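Local coordinates for protein cytochrome c' (Rhodopseudomonas palustris, PDB 1MQV) that binds one covalently attached heme c with high-spin iron and no sixth ligand, and has electron transfer activity, though its exact function is not known, at residues K97-A100 and S101-N105. The protein carries 3 engineered substitutions. Numbering follows the deposited sequence.
Sequences KDEA and SLKAN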
ATOM      1  N   LYS A  97       9.248   2.563 -16.783  1.00 29.83           N
ATOM      2  CA  LYS A  97       9.139   3.554 -17.847  1.00 33.90           C
ATOM      3  C   LYS A  97       8.436   3.058 -19.121  1.00 39.68           C
ATOM      4  O   LYS A  97       8.188   3.840 -20.054  1.00 32.62           O
ATOM      5  CB  LYS A  97      10.551   4.022 -18.213  1.00 31.69           C
ATOM      6  CG  LYS A  97      11.331   2.928 -18.946  0.20 26.71           C
ATOM      7  CD  LYS A  97      12.743   3.335 -19.287  0.20 30.18           C
ATOM      8  CE  LYS A  97      13.654   3.151 -18.097  0.20 24.53           C
ATOM      9  NZ  LYS A  97      15.049   3.557 -18.407  0.20 51.17           N
ATOM     10  N   ASP A  98       8.145   1.764 -19.163  1.00 30.06           N
ATOM     11  CA  ASP A  98       7.466   1.156 -20.304  1.00 28.72           C
ATOM     12  C   ASP A  98       6.837  -0.137 -19.843  1.00 23.31           C
ATOM     13  O   ASP A  98       7.042  -0.513 -18.702  1.00 23.91           O
ATOM     14  CB  ASP A  98       8.447   0.894 -21.450  1.00 24.32           C
ATOM     15  CG  ASP A  98       9.711   0.167 -21.014  1.00 50.68           C
ATOM     16  OD1 ASP A  98       9.671  -0.634 -20.064  1.00 27.60           O
ATOM     17  OD2 ASP A  98      10.761   0.378 -21.659  1.00 36.88           O
ATOM     18  N   GLU A  99       6.109  -0.829 -20.727  1.00 22.53           N
ATOM     19  CA  GLU A  99       5.429  -2.063 -20.356  1.00 25.48           C
ATOM     20  C   GLU A  99       6.365  -3.152 -19.924  1.00 26.24           C
ATOM     21  O   GLU A  99       6.086  -3.903 -18.987  1.00 22.04           O
ATOM     22  CB  GLU A  99       4.535  -2.564 -21.489  1.00 26.66           C
ATOM     23  CG  GLU A  99       3.748  -3.795 -21.052  1.00 31.82           C
ATOM     24  CD  GLU A  99       2.450  -3.938 -21.788  1.00 61.42           C
ATOM     25  OE1 GLU A  99       2.025  -2.947 -22.431  1.00 47.96           O
ATOM     26  OE2 GLU A  99       1.853  -5.034 -21.713  1.00 49.78           O
ATOM     27  N   ALA A 100       7.503  -3.237 -20.591  1.00 21.33           N
ATOM     28  CA  ALA A 100       8.456  -4.243 -20.219  1.00 26.07           C
ATOM     29  C   ALA A 100       8.967  -4.056 -18.794  1.00 23.06           C
ATOM     30  O   ALA A 100       9.079  -5.045 -18.073  1.00 26.80           O
ATOM     31  CB  ALA A 100       9.623  -4.239 -21.206  1.00 26.10           C
ATOM     32  N   SER A 101       9.300  -2.818 -18.407  1.00 23.08           N
ATOM     33  CA  SER A 101       9.808  -2.553 -17.048  1.00 23.42           C
ATOM     34  C   SER A 101       8.671  -2.674 -16.014  1.00 19.44           C
ATOM     35  O   SER A 101       8.924  -3.009 -14.863  1.00 21.50           O
ATOM     36  CB  SER A 101      10.537  -1.183 -16.949  1.00 23.49           C
ATOM     37  OG  SER A 101       9.832  -0.151 -17.599  1.00 32.51           O
ATOM     38  N   LEU A 102       7.445  -2.364 -16.410  1.00 19.68           N
ATOM     39  CA  LEU A 102       6.310  -2.624 -15.493  1.00 18.27           C
ATOM     40  C   LEU A 102       6.283  -4.150 -15.186  1.00 25.26           C
ATOM     41  O   LEU A 102       6.191  -4.543 -14.030  1.00 20.32           O
ATOM     42  CB  LEU A 102       4.995  -2.239 -16.151  1.00 24.46           C
ATOM     43  CG  LEU A 102       3.769  -2.735 -15.381  1.00 22.18           C
ATOM     44  CD1 LEU A 102       3.662  -1.956 -14.077  1.00 22.95           C
ATOM     45  CD2 LEU A 102       2.474  -2.559 -16.216  1.00 26.46           C
ATOM     46  N   LYS A 103       6.360  -5.014 -16.205  1.00 20.76           N
ATOM     47  CA  LYS A 103       6.360  -6.457 -15.951  1.00 21.98           C
ATOM     48  C   LYS A 103       7.593  -6.941 -15.141  1.00 25.41           C
ATOM     49  O   LYS A 103       7.501  -7.837 -14.311  1.00 22.36           O
ATOM     50  CB  LYS A 103       6.263  -7.259 -17.270  1.00 19.17           C
ATOM     51  CG  LYS A 103       4.873  -7.108 -17.996  1.00 21.57           C
ATOM     52  CD  LYS A 103       4.946  -7.639 -19.389  1.00 36.89           C
ATOM     53  CE  LYS A 103       3.623  -7.445 -20.081  1.00 36.75           C
ATOM     54  NZ  LYS A 103       3.819  -7.764 -21.519  1.00 46.77           N
ATOM     55  N   ALA A 104       8.735  -6.328 -15.350  1.00 24.07           N
ATOM     56  CA  ALA A 104       9.905  -6.794 -14.621  1.00 27.51           C
ATOM     57  C   ALA A 104       9.986  -6.260 -13.194  1.00 27.99           C
ATOM     58  O   ALA A 104      10.429  -6.969 -12.295  1.00 32.17           O
ATOM     59  CB  ALA A 104      11.179  -6.396 -15.374  1.00 29.76           C
ATOM     60  N   ASN A 105       9.511  -5.035 -12.987  1.00 26.90           N
ATOM     61  CA  ASN A 105       9.666  -4.360 -11.694  1.00 20.97           C
ATOM     62  C   ASN A 105       8.506  -4.166 -10.721  1.00 30.06           C
ATOM     63  O   ASN A 105       8.713  -3.858  -9.530  1.00 24.04           O
ATOM     64  CB  ASN A 105      10.305  -3.015 -11.954  1.00 19.03           C
ATOM     65  CG  ASN A 105      11.688  -3.169 -12.561  1.00 27.32           C
ATOM     66  OD1 ASN A 105      12.492  -3.930 -12.052  1.00 35.40           O
ATOM     67  ND2 ASN A 105      11.953  -2.483 -13.661  1.00 29.83           N
TER
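The backbone N of Leu-102 bonds the O of Asp-98 at 3.0 Å, Lys-103 N bonds Glu-99 O and Ala-104 N bonds Ala-100 O, so the start of helix 99-120 is laid down in regular i to i+4 steps. Asp-98 is the N-cap. Its CG sits between the backbone N and the carbonyl carbon (chi1 50°), which brings OD1 to Ser-101 for two hydrogen bonds. Ser-101 N lies 2.8 Å from Asp-98 OD1 and meets it nearly along the C-O axis. Ser-101 OG gives the second bond to Asp-98 OD1, a short one of 2.5 Å, from above the carboxylate plane. Ser-101 OG is also an acceptor: Lys-97 N donates to it at 2.9 Å, which ties the residue before the cap to the first turn. With an alanine here instead of Asp-98, Ser-101 N would probably lose its capping acceptor, and the Ser-101 hydroxyl would keep Lys-97 N but lose the carboxylate it donates to. Further round the helix, Lys-103 reaches back to Glu-99. Its NZ makes a weak salt bridge of 3.4 Å with Glu-99 OE2, and Lys-103 CE packs 3.8 Å from Glu-99 CG. On the inner side, Leu-102 is buried against Trp-32, an engineered residue, and Met-25 and Leu-26 of helix 4-27. This is a classic Asp N-cap, starting the last helix of the cytochrome c' four-helix bundle.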